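Local coordinates for enoyl-CoA hydratase/isomerase family protein (Bacillus anthracis, PDB 3KQF) that probably catalyses the reversible addition of water to 2-enoyl-CoA thioesters, as enoyl-CoA hydratases of the crotonase family do, at residues Leu7-Val12 with Ser34-Glu39; Ile22-Glu27 with Ala66-Ala71; Asn43-Ile48 with Glu99-Pro104. One frame throughout, in Å; residues are numbered along the deposited sequence. Where two conformers were deposited one is given.

Contact 1: Leu7-Val12 with Ser34-Glu39; sequences LQNISV and SLALLE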
loop_
_atom_site.group_PDB
_atom_site.type_symbol
_atom_site.label_atom_id
_atom_site.label_comp_id
_atom_site.label_asym_id
_atom_site.label_seq_id
_atom_site.Cartn_x
_atom_site.Cartn_y
_atom_site.Cartn_z
ATOM N N LEU A 7 25.161 27.020 -15.315
ATOM C CA LEU A 7 24.478 25.708 -15.491
ATOM C C LEU A 7 24.167 25.473 -16.965
ATOM O O LEU A 7 23.506 26.299 -17.603
ATOM C CB LEU A 7 23.181 25.681 -14.690
ATOM C CG LEU A 7 23.286 25.836 -13.178
ATOM C CD1 LEU A 7 21.888 25.963 -12.600
ATOM C CD2 LEU A 7 24.040 24.663 -12.555
ATOM N N GLN A 8 24.635 24.353 -17.506
ATOM C CA GLN A 8 24.411 24.037 -18.912
ATOM C C GLN A 8 23.437 22.889 -19.164
ATOM O O GLN A 8 22.842 22.816 -20.233
ATOM C CB GLN A 8 25.741 23.696 -19.597
ATOM C CG GLN A 8 26.746 24.835 -19.652
ATOM C CD GLN A 8 27.938 24.506 -20.533
ATOM O OE1 GLN A 8 28.046 23.400 -21.063
ATOM N NE2 GLN A 8 28.839 25.471 -20.699
ATOM N N ASN A 9 23.293 21.989 -18.194
ATOM C CA ASN A 9 22.444 20.814 -18.349
ATOM C C ASN A 9 21.100 20.903 -17.614
ATOM O O ASN A 9 20.233 20.055 -17.814
ATOM C CB ASN A 9 23.219 19.578 -17.887
ATOM C CG ASN A 9 24.426 19.287 -18.779
ATOM O OD1 ASN A 9 24.274 18.959 -19.956
ATOM N ND2 ASN A 9 25.619 19.392 -18.215
ATOM N N ILE A 10 20.947 21.898 -16.749
ATOM C CA ILE A 10 19.670 22.121 -16.073
ATOM C C ILE A 10 19.365 23.617 -16.055
ATOM O O ILE A 10 20.236 24.448 -16.318
ATOM C CB ILE A 10 19.629 21.566 -14.641
ATOM C CG1 ILE A 10 20.581 22.331 -13.727
ATOM C CG2 ILE A 10 19.936 20.058 -14.611
ATOM C CD1 ILE A 10 20.522 21.834 -12.299
ATOM N N SER A 11 18.109 23.936 -15.769
ATOM C CA SER A 11 17.638 25.312 -15.680
ATOM C C SER A 11 16.996 25.446 -14.312
ATOM O O SER A 11 16.350 24.515 -13.846
ATOM C CB SER A 11 16.586 25.603 -16.750
ATOM O OG SER A 11 17.106 25.446 -18.052
ATOM N N VAL A 12 17.211 26.571 -13.641
ATOM C CA VAL A 12 16.584 26.787 -12.332
ATOM C C VAL A 12 15.801 28.081 -12.430
ATOM O O VAL A 12 16.348 29.091 -12.860
ATOM C CB VAL A 12 17.613 26.894 -11.202
ATOM C CG1 VAL A 12 16.918 27.180 -9.872
ATOM C CG2 VAL A 12 18.422 25.630 -11.091
ATOM N N SER A 34 23.357 12.381 -17.569
ATOM C CA SER A 34 24.783 12.243 -17.742
ATOM C C SER A 34 25.445 12.590 -16.410
ATOM O O SER A 34 24.826 13.235 -15.553
ATOM C CB SER A 34 25.294 13.190 -18.831
ATOM O OG SER A 34 24.956 14.531 -18.536
ATOM N N LEU A 35 26.697 12.180 -16.227
ATOM C CA LEU A 35 27.401 12.511 -14.994
ATOM C C LEU A 35 27.495 14.027 -14.837
ATOM O O LEU A 35 27.399 14.544 -13.737
ATOM C CB LEU A 35 28.797 11.875 -14.947
ATOM C CG LEU A 35 28.819 10.338 -15.016
ATOM C CD1 LEU A 35 30.231 9.800 -14.921
ATOM C CD2 LEU A 35 27.961 9.748 -13.908
ATOM N N ALA A 36 27.671 14.743 -15.943
ATOM C CA ALA A 36 27.756 16.213 -15.885
ATOM C C ALA A 36 26.441 16.819 -15.373
ATOM O O ALA A 36 26.450 17.724 -14.521
ATOM C CB ALA A 36 28.146 16.789 -17.247
ATOM N N LEU A 37 25.312 16.312 -15.869
ATOM C CA LEU A 37 24.002 16.783 -15.403
ATOM C C LEU A 37 23.806 16.452 -13.927
ATOM O O LEU A 37 23.341 17.294 -13.156
ATOM C CB LEU A 37 22.866 16.197 -16.245
ATOM C CG LEU A 37 21.413 16.498 -15.815
ATOM C CD1 LEU A 37 20.448 16.381 -16.996
ATOM C CD2 LEU A 37 20.957 15.578 -14.671
ATOM N N LEU A 38 24.199 15.247 -13.519
ATOM C CA LEU A 38 24.049 14.837 -12.115
ATOM C C LEU A 38 24.854 15.752 -11.185
ATOM O O LEU A 38 24.373 16.111 -10.108
ATOM C CB LEU A 38 24.414 13.359 -11.930
ATOM C CG LEU A 38 23.481 12.368 -12.640
ATOM C CD1 LEU A 38 24.083 10.979 -12.580
ATOM C CD2 LEU A 38 22.061 12.364 -12.071
ATOM N N GLU A 39 26.057 16.145 -11.615
ATOM C CA GLU A 39 26.912 17.085 -10.861
ATOM C C GLU A 39 26.194 18.422 -10.620
ATOM O O GLU A 39 26.160 18.920 -9.492
ATOM C CB GLU A 39 28.221 17.340 -11.623
ATOM C CG GLU A 39 29.125 18.443 -11.048
ATOM C CD GLU A 39 29.709 18.106 -9.693
ATOM O OE1 GLU A 39 29.642 16.924 -9.279
ATOM O OE2 GLU A 39 30.258 19.028 -9.048
HETATM O O HOH W 1 25.782 16.401 -20.159
#
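L37 carries its CG anti to the backbone N (chi1 175°), and N9 across from it has its CG anti to the carbonyl carbon (chi1 -65°). The backbones, with CA of N9 5.2 Å from CA of L37, bring CB of N9 to 3.8 Å from CB of L37; from there the torsions send the side chains apart. CG of N9 carries the amide out along the first turn of helix 35-49, where ND2 comes to rest 3.8 Å from CB of A36, a packing contact with no hydrogen bond in it. L37 goes the other way, its CD1 passing 3.8 Å from the carbonyl O of N9 and its CG facing CG2 of I10. Those two branched chains cross at about a right angle, with CG2 of I10 4.0 Å from CG of L37; I10 was modelled in two conformers and this describes one of them, so the contact is less certain. What meets here is the entry to an edge strand, 10-13, and the start of the helix that follows the first β-hairpin of the crotonase fold. S34 is the N-cap of that helix: its OG accepts from L37 N at 3.2 Å, with an N-H...O angle of 159°. A water lies between the two segments, donating to OD1 of N9 at 3.0 Å and standing 2.6 Å from OG of S34, so the cap residue and the asparagine are joined through it. E40, in the helix's second turn, takes the backbone N-H of Q8 on OE2 and that of N9 on OE1.

Contact 2: Ile22-Glu27 with Ala66-Ala71; sequences ISLNRE and AFCAGA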
loop_
_atom_site.group_PDB
_atom_site.type_symbol
_atom_site.label_atom_id
_atom_site.label_comp_id
_atom_site.label_asym_id
_atom_site.label_seq_id
_atom_site.Cartn_x
_atom_site.Cartn_y
_atom_site.Cartn_z
ATOM N N ILE A 22 13.055 23.303 -11.132
ATOM C CA ILE A 22 14.278 22.793 -11.712
ATOM C C ILE A 22 13.901 22.002 -12.965
ATOM O O ILE A 22 13.060 21.114 -12.893
ATOM C CB ILE A 22 15.004 21.840 -10.750
ATOM C CG1 ILE A 22 15.280 22.534 -9.408
ATOM C CG2 ILE A 22 16.293 21.355 -11.384
ATOM C CD1 ILE A 22 15.882 21.627 -8.359
ATOM N N SER A 23 14.488 22.345 -14.108
ATOM C CA SER A 23 14.175 21.657 -15.356
ATOM C C SER A 23 15.396 20.953 -15.949
ATOM O O SER A 23 16.423 21.604 -16.214
ATOM C CB SER A 23 13.644 22.652 -16.394
ATOM O OG SER A 23 12.539 23.392 -15.929
ATOM N N LEU A 24 15.310 19.638 -16.155
ATOM C CA LEU A 24 16.399 18.930 -16.836
ATOM C C LEU A 24 16.437 19.571 -18.225
ATOM O O LEU A 24 15.396 19.719 -18.864
ATOM C CB LEU A 24 16.162 17.423 -16.910
ATOM C CG LEU A 24 15.937 16.691 -15.589
ATOM C CD1 LEU A 24 15.784 15.201 -15.830
ATOM C CD2 LEU A 24 17.064 16.941 -14.586
ATOM N N ASN A 25 17.626 19.952 -18.685
ATOM C CA ASN A 25 17.771 20.690 -19.938
ATOM C C ASN A 25 18.746 20.084 -20.951
ATOM O O ASN A 25 19.762 20.694 -21.303
ATOM C CB ASN A 25 18.192 22.133 -19.619
ATOM C CG ASN A 25 18.067 23.061 -20.815
ATOM O OD1 ASN A 25 17.209 22.871 -21.683
ATOM N ND2 ASN A 25 18.913 24.095 -20.854
ATOM N N ARG A 26 18.406 18.891 -21.423
ATOM C CA ARG A 26 19.163 18.192 -22.432
ATOM C C ARG A 26 18.150 17.608 -23.415
ATOM O O ARG A 26 18.113 16.403 -23.623
ATOM C CB ARG A 26 19.994 17.071 -21.814
ATOM C CG ARG A 26 21.006 17.494 -20.774
ATOM C CD ARG A 26 21.888 16.282 -20.458
ATOM N NE ARG A 26 22.769 15.971 -21.581
ATOM C CZ ARG A 26 23.227 14.763 -21.894
ATOM N NH1 ARG A 26 22.836 13.680 -21.213
ATOM N NH2 ARG A 26 24.036 14.624 -22.941
ATOM N N GLU A 27 17.326 18.471 -24.015
ATOM C CA GLU A 27 16.269 18.015 -24.943
ATOM C C GLU A 27 16.741 17.079 -26.055
ATOM O O GLU A 27 16.079 16.072 -26.328
ATOM C CB GLU A 27 15.511 19.188 -25.586
ATOM C CG GLU A 27 14.699 20.022 -24.642
ATOM C CD GLU A 27 13.907 21.116 -25.368
ATOM O OE1 GLU A 27 13.389 20.867 -26.485
ATOM O OE2 GLU A 27 13.794 22.219 -24.803
ATOM N N ALA A 66 10.150 14.434 -23.436
ATOM C CA ALA A 66 10.756 13.658 -22.373
ATOM C C ALA A 66 10.935 14.387 -21.053
ATOM O O ALA A 66 11.393 15.528 -21.005
ATOM C CB ALA A 66 12.118 13.113 -22.850
ATOM N N PHE A 67 10.517 13.719 -19.980
ATOM C CA PHE A 67 10.788 14.182 -18.623
ATOM C C PHE A 67 12.244 13.783 -18.361
ATOM O O PHE A 67 13.095 14.608 -18.011
ATOM C CB PHE A 67 9.833 13.489 -17.632
ATOM C CG PHE A 67 10.193 13.655 -16.185
ATOM C CD1 PHE A 67 9.939 14.842 -15.511
ATOM C CD2 PHE A 67 10.744 12.595 -15.470
ATOM C CE1 PHE A 67 10.248 14.981 -14.167
ATOM C CE2 PHE A 67 11.044 12.738 -14.104
ATOM C CZ PHE A 67 10.797 13.928 -13.468
ATOM N N CYS A 68 12.519 12.500 -18.542
ATOM C CA CYS A 68 13.857 11.944 -18.317
ATOM C C CYS A 68 13.921 10.511 -18.851
ATOM O O CYS A 68 13.237 9.613 -18.352
ATOM C CB CYS A 68 14.212 11.988 -16.836
ATOM S SG CYS A 68 15.833 11.206 -16.512
ATOM N N ALA A 69 14.756 10.293 -19.867
ATOM C CA ALA A 69 14.882 8.978 -20.494
ATOM C C ALA A 69 15.710 8.011 -19.668
ATOM O O ALA A 69 15.904 6.869 -20.078
ATOM C CB ALA A 69 15.486 9.110 -21.892
ATOM N N GLY A 70 16.185 8.461 -18.506
ATOM C CA GLY A 70 16.994 7.616 -17.608
ATOM C C GLY A 70 18.481 7.868 -17.737
ATOM O O GLY A 70 18.902 8.943 -18.151
ATOM N N ALA A 71 19.275 6.871 -17.365
ATOM C CA ALA A 71 20.723 6.974 -17.461
ATOM C C ALA A 71 21.129 7.198 -18.911
ATOM O O ALA A 71 20.506 6.679 -19.832
ATOM C CB ALA A 71 21.390 5.713 -16.908
#
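L24 and C68 face each other end against base: the tip of the leucine, CD1, is set 3.7 Å from CB of the cysteine, while the sulfur sits a little further off, with SG 4.1 Å from CD1. The leucine points its CB toward the 66-71 segment, and its CG, anti to the carbonyl carbon (chi1 -57°), carries one methyl forward into the contact. CD1 also reaches the backbone, 3.5 Å from the carbonyl O of F67. That oxygen is buried here with no hydrogen-bonding partner anywhere in the model, so a methyl group is what it meets. The side chain of F67 starts out with CB turned away from 22-27; its ring comes back nearer without touching that segment and packs on N110 and A113, so that F67 joins this contact mainly through its carbonyl. In the crotonase fold the segment after this corner belongs to the loop between strand 56-61 and the following helices, and a backbone N-H from this region contributes to the oxyanion hole in family members and probably does so here. The sulfur of C68 stands anti to its own backbone N (chi1 176°) and accepts from G70 N at 3.4 Å, with an N-H...S angle of 151°, a bond spanning the tight bend through A69. L24 also packs on L37 of helix 35-49, which places it between the helix and the loop. R26, two residues on, makes a salt bridge through NH1 with OD1 of D72, the residue directly after A71.

Contact 3: Asn43-Ile48 with Glu99-Pro104; sequences NILTQI and EQLPQP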
loop_
_atom_site.group_PDB
_atom_site.type_symbol
_atom_site.label_atom_id
_atom_site.label_comp_id
_atom_site.label_asym_id
_atom_site.label_seq_id
_atom_site.Cartn_x
_atom_site.Cartn_y
_atom_site.Cartn_z
ATOM N N ASN A 43 24.635 20.035 -7.028
ATOM C CA ASN A 43 25.045 21.356 -6.546
ATOM C C ASN A 43 23.828 22.240 -6.244
ATOM O O ASN A 43 23.797 22.918 -5.223
ATOM C CB ASN A 43 25.987 22.038 -7.547
ATOM C CG ASN A 43 27.307 21.285 -7.726
ATOM O OD1 ASN A 43 27.657 20.420 -6.927
ATOM N ND2 ASN A 43 28.052 21.633 -8.772
ATOM N N ILE A 44 22.828 22.237 -7.127
ATOM C CA ILE A 44 21.627 23.051 -6.902
ATOM C C ILE A 44 20.809 22.475 -5.738
ATOM O O ILE A 44 20.239 23.227 -4.956
ATOM C CB ILE A 44 20.748 23.204 -8.163
ATOM C CG1 ILE A 44 19.550 24.118 -7.867
ATOM C CG2 ILE A 44 20.254 21.866 -8.646
ATOM C CD1 ILE A 44 19.921 25.509 -7.427
ATOM N N LEU A 45 20.758 21.147 -5.623
ATOM C CA LEU A 45 20.043 20.517 -4.495
ATOM C C LEU A 45 20.676 20.954 -3.146
ATOM O O LEU A 45 19.962 21.201 -2.174
ATOM C CB LEU A 45 20.022 19.000 -4.653
ATOM C CG LEU A 45 19.107 18.501 -5.789
ATOM C CD1 LEU A 45 19.276 17.009 -6.041
ATOM C CD2 LEU A 45 17.637 18.831 -5.507
ATOM N N THR A 46 22.005 21.075 -3.111
ATOM C CA THR A 46 22.726 21.521 -1.899
ATOM C C THR A 46 22.360 22.948 -1.537
ATOM O O THR A 46 22.265 23.289 -0.357
ATOM C CB THR A 46 24.252 21.432 -2.072
ATOM O OG1 THR A 46 24.610 20.090 -2.383
ATOM C CG2 THR A 46 24.999 21.869 -0.795
ATOM N N GLN A 47 22.175 23.789 -2.550
ATOM C CA GLN A 47 21.794 25.183 -2.329
ATOM C C GLN A 47 20.354 25.270 -1.790
ATOM O O GLN A 47 20.103 25.886 -0.768
ATOM C CB GLN A 47 21.957 25.976 -3.635
ATOM C CG GLN A 47 21.610 27.457 -3.539
ATOM C CD GLN A 47 22.126 28.273 -4.732
ATOM O OE1 GLN A 47 22.523 27.719 -5.763
ATOM N NE2 GLN A 47 22.117 29.601 -4.588
ATOM N N ILE A 48 19.424 24.611 -2.466
ATOM C CA ILE A 48 18.013 24.610 -2.063
ATOM C C ILE A 48 17.811 24.041 -0.650
ATOM O O ILE A 48 16.968 24.528 0.114
ATOM C CB ILE A 48 17.158 23.841 -3.087
ATOM C CG1 ILE A 48 17.186 24.573 -4.432
ATOM C CG2 ILE A 48 15.712 23.712 -2.582
ATOM C CD1 ILE A 48 16.677 23.737 -5.609
ATOM N N GLU A 99 14.949 13.329 -2.291
ATOM C CA GLU A 99 14.044 12.800 -1.299
ATOM C C GLU A 99 14.210 13.489 0.052
ATOM O O GLU A 99 13.218 13.780 0.717
ATOM C CB GLU A 99 14.245 11.290 -1.172
ATOM C CG GLU A 99 13.124 10.579 -0.479
ATOM C CD GLU A 99 13.221 9.074 -0.619
ATOM O OE1 GLU A 99 12.218 8.453 -1.051
ATOM O OE2 GLU A 99 14.305 8.517 -0.337
ATOM N N GLN A 100 15.452 13.778 0.428
ATOM C CA GLN A 100 15.749 14.427 1.713
ATOM C C GLN A 100 15.709 15.954 1.785
ATOM O O GLN A 100 16.007 16.519 2.834
ATOM C CB GLN A 100 17.075 13.894 2.239
ATOM C CG GLN A 100 17.008 12.397 2.515
ATOM C CD GLN A 100 18.355 11.793 2.849
ATOM O OE1 GLN A 100 19.344 12.507 2.989
ATOM N NE2 GLN A 100 18.404 10.462 2.961
ATOM N N LEU A 101 15.332 16.626 0.706
ATOM C CA LEU A 101 15.140 18.073 0.778
ATOM C C LEU A 101 14.053 18.354 1.819
ATOM O O LEU A 101 13.079 17.591 1.931
ATOM C CB LEU A 101 14.676 18.644 -0.545
ATOM C CG LEU A 101 15.712 18.849 -1.623
ATOM C CD1 LEU A 101 15.003 19.279 -2.917
ATOM C CD2 LEU A 101 16.752 19.873 -1.153
ATOM N N PRO A 102 14.210 19.436 2.596
ATOM C CA PRO A 102 13.185 19.718 3.582
ATOM C C PRO A 102 11.862 20.078 2.947
ATOM O O PRO A 102 10.796 19.864 3.535
ATOM C CB PRO A 102 13.746 20.939 4.348
ATOM C CG PRO A 102 14.801 21.491 3.499
ATOM C CD PRO A 102 15.362 20.346 2.720
ATOM N N GLN A 103 11.923 20.628 1.744
ATOM C CA GLN A 103 10.718 21.050 1.065
ATOM C C GLN A 103 10.015 19.911 0.338
ATOM O O GLN A 103 10.666 18.973 -0.113
ATOM C CB GLN A 103 11.042 22.088 -0.012
ATOM C CG GLN A 103 11.724 23.369 0.438
ATOM C CD GLN A 103 13.248 23.302 0.469
ATOM O OE1 GLN A 103 13.851 22.238 0.339
ATOM N NE2 GLN A 103 13.877 24.469 0.642
ATOM N N PRO A 104 8.687 20.015 0.188
ATOM C CA PRO A 104 8.012 19.055 -0.695
ATOM C C PRO A 104 8.558 19.222 -2.135
ATOM O O PRO A 104 8.869 20.348 -2.563
ATOM C CB PRO A 104 6.553 19.503 -0.636
ATOM C CG PRO A 104 6.402 20.104 0.696
ATOM C CD PRO A 104 7.707 20.853 0.906
#
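Q103 reaches I48 with its side chain, and can be followed outward from CB, which points toward helix 35-49. CG stands anti to the carbonyl carbon, and a bend at the next bond (chi2 88°) swings the amide over the CG2 branch of I48 and onto its carbonyl. CD lies 3.9 Å from CG2 of I48; this methyl is on one side of the amide plane, offset from the group's centre, and 3.8 Å from each of OE1 and NE2. At the tip, NE2 donates to the carbonyl O of I48 at 3.1 Å, nearly straight at 163°. The acceptor lies close to the amide plane of Q103, but the donor stands above the carbonyl plane of I48, 39° out of it. NE2 also donates to T54 O, and two carbonyl acceptors fix which way round the amide sits. Beside it, L101 meets the previous helical turn: its CD1 lies 3.7 Å from CD2 of L45, the two leucines crossing at about a right angle, and its CD2 is 3.6 Å from L45 O. K216 of helix 209-222 donates through NZ to L101 O and Q103 O. Helix 35-49 joins parallel strands 19-24 and 56-61, and helix 81-99 joins 56-61 to 105-109; the end of one β-α-β crossover's helix thus packs against the exit loop of the next, consistent with the crotonase fold.

In the fold
From the N terminus, the chain runs up strand 10-13, back down strand 19-24 and into helix 35-49, and contact 1 closes that first excursion by bringing the helix start onto the strand's entry. Contact 2 opens within it and closes only after the helix and strand 56-61, so contacts 1 and 2 cross; backbone bonds of the hairpin, N9 with N25 and S11 with S23, join them. Contact 3 opens further along the same helix, after contact 1 has closed, and crosses contact 2, ending beyond helix 81-99. I44 packs on I10 and V12, and I48 on I22, fastening helix to hairpin; contact 2 ties loop 66-71 to the hairpin strand, contact 3 loop 99-104 to the helix.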